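Long-range contacts in chorismate mutase (Paraburkholderia phymatum, PDB 5TS9), which probably catalyses the rearrangement of chorismate to prephenate, the single step of prephenate biosynthesis from chorismate: residues A[32-37]-A[96-101]; A[16-21]-A[123-128]; A[78-83]-A[163-168]. One frame throughout, in Å; residues are numbered along the deposited sequence. Where two conformers were deposited one is given.

The three contacts join parts of an all-helical chain. Interaction 1 lies at the surface, where helix 16-39 meets the loop that follows helix 67-95. Interaction 2 is buried and uses the same helix 16-39 near its start, against helix 106-128. These two sit on opposite sides of the chain's centre, about 30 Å apart between centres. Interaction 3 is the most central and joins helix 67-95 to the end of helix 156-165. It touches interaction 2 through V19 and V166. The chemistry follows the place: methyl-on-indole packing in interaction 1, leucine packing with one amide in interaction 2, and charged groups shared with the second subunit in interaction 3.

Interaction 1 of 3, residues A[32-37]-A[96-101]; sequences VALSKW and GDAPAT
The methyl of A98 sits on one face of the indole of W37. Its CB lies 3.5 Å from the centroid of the five-membered ring of W37 and only 6° off the ring normal. This is a CH-pi contact. The W37 torsion explains it: with CG anti to the backbone N (chi1 171°), the indole reaches out from helix 16-39 toward the loop. The six-membered ring carries on along the same loop. W37 CZ2 comes within 3.6 Å of D97 CA, which approaches obliquely. The carbonyl of G96 is met differently, at the ring edge, with 4.2 Å from W37 CZ2 to G96 O. G96 has a positive phi and is the turning point where the chain leaves helix 67-95.

L34, one helical turn earlier, divides its two methyls between different loop residues. Its CD1 packs on T101, at 3.9 Å from T101 CB, and the two side chains cross at about a right angle. Its CD2 faces P99, lying 4.1 Å from P99 CG and 3.9 Å from P99 O. The same CD2 methyl of L34 is 4.3 Å from A98 CB, so the A98 methyl touches both the leucine and the indole. L34, A98 and P99 all touch W92 of helix 67-95 as well. R103 bonds to the carbonyls of P99 and T101 through its NH1, which ties the loop to itself on its way to helix 106-128.

No hydrogen bond or salt bridge spans the two segments. The loop is probably held by burial of apolar surface and close packing. The CH-pi contact may add a weak preference for placing the A98 methyl over the indole face, at a site partly open to solvent.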
# COMPACT_ATOMS: atom_id res chain seq x y z
N VAL A 32 9.64 6.77 11.20
CA VAL A 32 8.92 7.94 10.69
C VAL A 32 7.52 8.01 11.32
O VAL A 32 7.05 9.10 11.68
CB VAL A 32 8.88 7.92 9.16
CG1 VAL A 32 7.88 8.96 8.65
CG2 VAL A 32 10.32 8.18 8.58
N ALA A 33 6.87 6.86 11.49
CA ALA A 33 5.57 6.82 12.18
C ALA A 33 5.66 7.41 13.58
O ALA A 33 4.82 8.22 13.97
CB ALA A 33 5.07 5.38 12.24
N LEU A 34 6.68 7.01 14.35
CA LEU A 34 6.88 7.57 15.69
C LEU A 34 6.97 9.09 15.65
O LEU A 34 6.35 9.79 16.47
CB LEU A 34 8.15 7.00 16.31
CG LEU A 34 8.19 5.52 16.69
CD1 LEU A 34 9.61 5.12 17.13
CD2 LEU A 34 7.15 5.22 17.78
N SER A 35 7.78 9.62 14.73
CA SER A 35 7.94 11.06 14.64
C SER A 35 6.62 11.74 14.31
O SER A 35 6.30 12.80 14.86
CB SER A 35 8.99 11.40 13.59
OG SER A 35 9.01 12.80 13.35
N LYS A 36 5.85 11.16 13.39
CA LYS A 36 4.58 11.76 13.02
C LYS A 36 3.55 11.59 14.13
O LYS A 36 2.67 12.44 14.28
CB LYS A 36 4.09 11.16 11.70
CG LYS A 36 4.92 11.66 10.52
CD LYS A 36 4.47 11.08 9.20
CE LYS A 36 5.33 11.64 8.05
NZ LYS A 36 5.24 10.69 6.86
N TRP A 37 3.66 10.53 14.93
CA TRP A 37 2.84 10.41 16.13
C TRP A 37 3.15 11.52 17.13
O TRP A 37 2.23 12.11 17.72
CB TRP A 37 3.06 9.02 16.76
CG TRP A 37 2.41 8.84 18.14
CD1 TRP A 37 2.96 9.14 19.37
CD2 TRP A 37 1.11 8.29 18.41
NE1 TRP A 37 2.06 8.82 20.37
CE2 TRP A 37 0.93 8.31 19.81
CE3 TRP A 37 0.08 7.81 17.59
CZ2 TRP A 37 -0.25 7.84 20.41
CZ3 TRP A 37 -1.08 7.34 18.19
CH2 TRP A 37 -1.23 7.36 19.59
N GLY A 96 -4.15 4.04 22.27
CA GLY A 96 -3.97 5.25 23.05
C GLY A 96 -2.53 5.67 23.28
O GLY A 96 -2.31 6.69 23.94
N ASP A 97 -1.56 4.90 22.79
CA ASP A 97 -0.16 5.24 22.97
C ASP A 97 0.67 4.48 21.93
O ASP A 97 0.25 3.43 21.43
CB ASP A 97 0.34 4.91 24.38
CG ASP A 97 1.52 5.78 24.82
OD1 ASP A 97 2.05 6.58 24.01
OD2 ASP A 97 1.90 5.67 26.01
N ALA A 98 1.83 5.04 21.61
CA ALA A 98 2.83 4.47 20.73
C ALA A 98 3.97 3.89 21.56
O ALA A 98 4.15 4.28 22.72
CB ALA A 98 3.37 5.54 19.79
N PRO A 99 4.75 2.95 21.01
CA PRO A 99 5.90 2.41 21.76
C PRO A 99 6.83 3.52 22.25
O PRO A 99 6.92 4.60 21.66
CB PRO A 99 6.59 1.49 20.75
CG PRO A 99 5.87 1.66 19.45
CD PRO A 99 4.53 2.24 19.74
N ALA A 100 7.52 3.25 23.36
CA ALA A 100 8.50 4.16 23.93
C ALA A 100 9.89 4.05 23.28
O ALA A 100 10.88 4.49 23.88
CB ALA A 100 8.63 3.93 25.44
N THR A 101 9.99 3.47 22.10
CA THR A 101 11.26 3.41 21.39
C THR A 101 11.89 4.80 21.29
O THR A 101 11.18 5.78 20.99
CB THR A 101 11.04 2.84 19.99
OG1 THR A 101 10.19 1.68 20.07
CG2 THR A 101 12.36 2.46 19.35

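Interaction 2 of 3, residues A[16-21]-A[123-128]; sequences VPLVRS and QNLQSV
L18 and N124 bring the two helices closest, their CA atoms 5.0 Å apart. Following L18 outward, its CB comes first, 3.8 Å from N124 CB. The side chains then slide past each other in opposite directions. L18 CG is anti to the backbone N (chi1 173°), and its two methyls part company. CD1 stays near the base of the asparagine, 3.8 Å from N124 CB, and also touches L125 CG. CD2 reaches further along helix 106-128. It packs against both V128 and L125, at 3.8 Å from V128 CG1 and 4.0 Å from L125 CD2. The amide of N124 turns the other way. Its ND2 lies 3.3 Å from S21 OG in a weak hydrogen bond, made doubtful by the two conformers of S21. The carbonyl of P17 is near ND2 too, but the angle is poor for a bond.

The segments run nearly antiparallel, at 159°, with axes 8.8 Å apart. This is side-by-side helix packing in an all-helical fold. It joins the start of helix 16-39 to the end region of helix 106-128. Helix 137-151 covers V16 and V19, I169 lies against L18, and F15 touches V128.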
# COMPACT_ATOMS: atom_id res chain seq x y z
N VAL A 16 17.92 -11.89 -3.11
CA VAL A 16 17.88 -11.66 -1.67
C VAL A 16 18.57 -10.34 -1.28
O VAL A 16 18.00 -9.61 -0.46
CB VAL A 16 18.49 -12.83 -0.89
CG1 VAL A 16 18.82 -12.40 0.53
CG2 VAL A 16 17.51 -13.98 -0.87
N PRO A 17 19.76 -10.01 -1.79
CA PRO A 17 20.34 -8.70 -1.44
C PRO A 17 19.48 -7.51 -1.86
O PRO A 17 19.38 -6.53 -1.12
CB PRO A 17 21.70 -8.72 -2.16
CG PRO A 17 22.04 -10.16 -2.30
CD PRO A 17 20.71 -10.83 -2.57
N LEU A 18 18.83 -7.58 -3.02
CA LEU A 18 17.91 -6.52 -3.41
C LEU A 18 16.74 -6.42 -2.45
O LEU A 18 16.40 -5.33 -1.96
CB LEU A 18 17.42 -6.75 -4.85
CG LEU A 18 16.31 -5.83 -5.39
CD1 LEU A 18 16.71 -4.39 -5.25
CD2 LEU A 18 16.04 -6.17 -6.85
N VAL A 19 16.10 -7.56 -2.14
CA VAL A 19 14.93 -7.57 -1.25
C VAL A 19 15.34 -7.14 0.15
O VAL A 19 14.58 -6.47 0.86
CB VAL A 19 14.27 -8.96 -1.27
CG1 VAL A 19 13.18 -9.10 -0.20
CG2 VAL A 19 13.68 -9.24 -2.64
N ARG A 20 16.55 -7.50 0.57
CA ARG A 20 17.06 -7.06 1.86
C ARG A 20 17.17 -5.53 1.91
O ARG A 20 16.78 -4.92 2.90
CB ARG A 20 18.41 -7.73 2.11
CG ARG A 20 18.89 -7.70 3.54
CD ARG A 20 20.18 -8.51 3.62
NE ARG A 20 19.97 -9.96 3.64
CZ ARG A 20 20.78 -10.84 3.05
NH1 ARG A 20 21.83 -10.43 2.36
NH2 ARG A 20 20.53 -12.14 3.14
N SER A 21 17.68 -4.90 0.85
CA SER A 21 17.81 -3.45 0.86
C SER A 21 16.45 -2.78 0.93
O SER A 21 16.27 -1.80 1.67
CB SER A 21 18.61 -2.99 -0.36
OG SER A 21 18.02 -3.44 -1.57
N GLN A 123 22.03 -0.21 -6.91
CA GLN A 123 23.17 -1.08 -7.21
C GLN A 123 22.73 -2.54 -7.28
O GLN A 123 23.17 -3.30 -8.15
CB GLN A 123 24.27 -0.90 -6.16
CG GLN A 123 25.47 -1.84 -6.37
CD GLN A 123 26.13 -1.65 -7.73
OE1 GLN A 123 26.09 -2.54 -8.59
NE2 GLN A 123 26.75 -0.49 -7.93
N ASN A 124 21.84 -2.94 -6.37
CA ASN A 124 21.31 -4.31 -6.37
C ASN A 124 20.41 -4.57 -7.57
O ASN A 124 20.44 -5.68 -8.13
CB ASN A 124 20.54 -4.55 -5.07
CG ASN A 124 21.47 -4.64 -3.86
OD1 ASN A 124 22.64 -4.97 -4.01
ND2 ASN A 124 20.95 -4.35 -2.68
N LEU A 125 19.59 -3.60 -7.96
CA LEU A 125 18.77 -3.76 -9.17
C LEU A 125 19.64 -4.03 -10.38
O LEU A 125 19.36 -4.93 -11.19
CB LEU A 125 17.95 -2.50 -9.41
CG LEU A 125 16.59 -2.41 -8.77
CD1 LEU A 125 16.18 -0.95 -8.73
CD2 LEU A 125 15.62 -3.25 -9.56
N GLN A 126 20.69 -3.23 -10.55
CA GLN A 126 21.64 -3.44 -11.63
C GLN A 126 22.26 -4.83 -11.55
O GLN A 126 22.34 -5.54 -12.56
CB GLN A 126 22.71 -2.35 -11.57
CG GLN A 126 23.79 -2.51 -12.62
CD GLN A 126 24.82 -1.41 -12.54
OE1 GLN A 126 25.16 -0.94 -11.45
NE2 GLN A 126 25.30 -0.97 -13.69
N SER A 127 22.69 -5.24 -10.36
CA SER A 127 23.32 -6.55 -10.22
C SER A 127 22.40 -7.69 -10.63
O SER A 127 22.87 -8.70 -11.14
CB SER A 127 23.78 -6.76 -8.77
OG SER A 127 24.79 -5.85 -8.43
N VAL A 128 21.08 -7.55 -10.44
CA VAL A 128 20.17 -8.66 -10.72
C VAL A 128 19.43 -8.47 -12.04
O VAL A 128 18.55 -9.27 -12.37
CB VAL A 128 19.20 -8.88 -9.54
CG1 VAL A 128 18.02 -7.92 -9.60
CG2 VAL A 128 18.75 -10.32 -9.50

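Interaction 3 of 3, residues A[78-83]-A[163-168]; sequences VEANKE and DRAVAR
R164 bends at chi2 (71°), after a first torsion that sets CG anti to the backbone N (chi1 177°). The bend lays its guanidinium beside E79 of helix 67-95. E79 is bent at chi2 as well (-63°), and its end leads away from the segment. The guanidinium thus meets the aliphatic base of the glutamate. E79 CB lies 3.6 Å above the R164 plane, toward the rim of the group, and is 3.8 Å from R164 NH2. The two side chains lie side by side and point the same way, but their charged ends do not touch: E79 OE1 and R164 NH2 are 5.1 Å apart.

The stem of R164 is packed too. Its CG lies 4.0 Å from A80 CA, while its CB is 3.4 Å from OE2 of one conformer of E83, not a salt bridge. E83 also packs on E83 of the second subunit. Nearby, A80 CB meets A165 CB at 3.8 Å.

R164 finds its charged partners outside the two segments. NH1 forms a salt bridge with D76 of its own chain, and NH2 one with E79 of the second subunit. The reverse bridge, from E79 to R164 of that subunit, is also made. In one of its conformers, E79 OE2 is 3.0 Å from K82 NZ in a salt bridge; K82 NZ also bridges to E49.

R164 NE is buried here and has no partner in the model. Bridges from the two terminal nitrogens probably offset much of the cost, and the reciprocal E79-R164 salt bridges suggest that this packing and the dimer interface are linked.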
# COMPACT_ATOMS: atom_id res chain seq x y z
N VAL A 78 7.88 4.14 -1.77
CA VAL A 78 7.23 5.11 -0.89
C VAL A 78 5.82 4.65 -0.52
O VAL A 78 5.39 4.86 0.61
CB VAL A 78 7.24 6.52 -1.51
CG1 VAL A 78 8.67 6.97 -1.73
CG2 VAL A 78 6.49 6.54 -2.80
N GLU A 79 5.12 3.95 -1.42
CA GLU A 79 3.80 3.43 -1.07
C GLU A 79 3.89 2.33 -0.02
O GLU A 79 3.03 2.23 0.86
CB GLU A 79 3.08 2.90 -2.32
CG GLU A 79 2.73 3.97 -3.33
CD GLU A 79 1.77 5.00 -2.79
OE1 GLU A 79 0.87 4.62 -2.01
OE2 GLU A 79 1.91 6.18 -3.13
N ALA A 80 4.90 1.45 -0.11
CA ALA A 80 5.02 0.43 0.92
C ALA A 80 5.32 1.07 2.27
O ALA A 80 4.80 0.65 3.31
CB ALA A 80 6.12 -0.57 0.54
N ASN A 81 6.14 2.11 2.26
CA ASN A 81 6.47 2.81 3.49
C ASN A 81 5.23 3.46 4.11
O ASN A 81 5.00 3.35 5.32
CB ASN A 81 7.56 3.84 3.20
CG ASN A 81 8.53 4.01 4.36
OD1 ASN A 81 8.26 4.74 5.31
ND2 ASN A 81 9.66 3.33 4.29
N LYS A 82 4.41 4.12 3.29
CA LYS A 82 3.16 4.68 3.81
C LYS A 82 2.22 3.59 4.32
O LYS A 82 1.53 3.79 5.32
CB LYS A 82 2.48 5.54 2.74
CG LYS A 82 3.38 6.70 2.25
CD LYS A 82 2.63 7.70 1.37
CE LYS A 82 2.25 7.06 0.05
NZ LYS A 82 1.57 8.09 -0.84
N GLU A 83 2.15 2.44 3.64
CA GLU A 83 1.33 1.32 4.12
C GLU A 83 1.65 0.99 5.58
O GLU A 83 0.75 0.81 6.41
CB GLU A 83 1.57 0.09 3.24
CG GLU A 83 0.89 -1.17 3.72
CD GLU A 83 1.03 -2.33 2.73
OE1 GLU A 83 0.43 -3.39 2.98
OE2 GLU A 83 1.72 -2.19 1.70
N ASP A 163 6.04 -7.19 0.28
CA ASP A 163 5.44 -7.65 -0.98
C ASP A 163 4.98 -6.48 -1.85
O ASP A 163 5.02 -6.57 -3.09
CB ASP A 163 4.24 -8.57 -0.71
CG ASP A 163 4.63 -9.99 -0.24
OD1 ASP A 163 5.66 -10.56 -0.69
OD2 ASP A 163 3.86 -10.56 0.56
N ARG A 164 4.53 -5.39 -1.24
CA ARG A 164 4.19 -4.19 -2.01
C ARG A 164 5.44 -3.55 -2.59
O ARG A 164 5.44 -3.09 -3.74
CB ARG A 164 3.43 -3.19 -1.11
CG ARG A 164 3.08 -1.85 -1.78
CD ARG A 164 1.98 -2.05 -2.84
NE ARG A 164 1.60 -0.83 -3.55
CZ ARG A 164 2.28 -0.33 -4.57
NH1 ARG A 164 3.40 -0.93 -4.98
NH2 ARG A 164 1.87 0.79 -5.18
N ALA A 165 6.54 -3.54 -1.82
CA ALA A 165 7.74 -2.84 -2.28
C ALA A 165 8.41 -3.54 -3.47
O ALA A 165 8.96 -2.86 -4.34
CB ALA A 165 8.73 -2.69 -1.13
N VAL A 166 8.36 -4.87 -3.53
CA VAL A 166 9.04 -5.63 -4.59
C VAL A 166 8.19 -5.75 -5.85
O VAL A 166 8.55 -6.47 -6.79
CB VAL A 166 9.42 -7.03 -4.08
CG1 VAL A 166 10.33 -6.93 -2.87
CG2 VAL A 166 8.15 -7.85 -3.77
N ALA A 167 7.05 -5.05 -5.86
CA ALA A 167 6.01 -5.22 -6.88
C ALA A 167 6.54 -5.24 -8.31
O ALA A 167 6.06 -6.02 -9.15
CB ALA A 167 4.98 -4.10 -6.73
N ARG A 168 7.49 -4.37 -8.65
CA ARG A 168 7.91 -4.27 -10.04
C ARG A 168 9.41 -4.52 -10.23
O ARG A 168 10.04 -3.98 -11.14
CB ARG A 168 7.48 -2.93 -10.62
CG ARG A 168 5.97 -2.75 -10.49
CD ARG A 168 5.45 -1.53 -11.20
NE ARG A 168 5.51 -0.37 -10.33
CZ ARG A 168 4.98 0.81 -10.61
NH1 ARG A 168 4.35 1.01 -11.77
NH2 ARG A 168 5.08 1.80 -9.73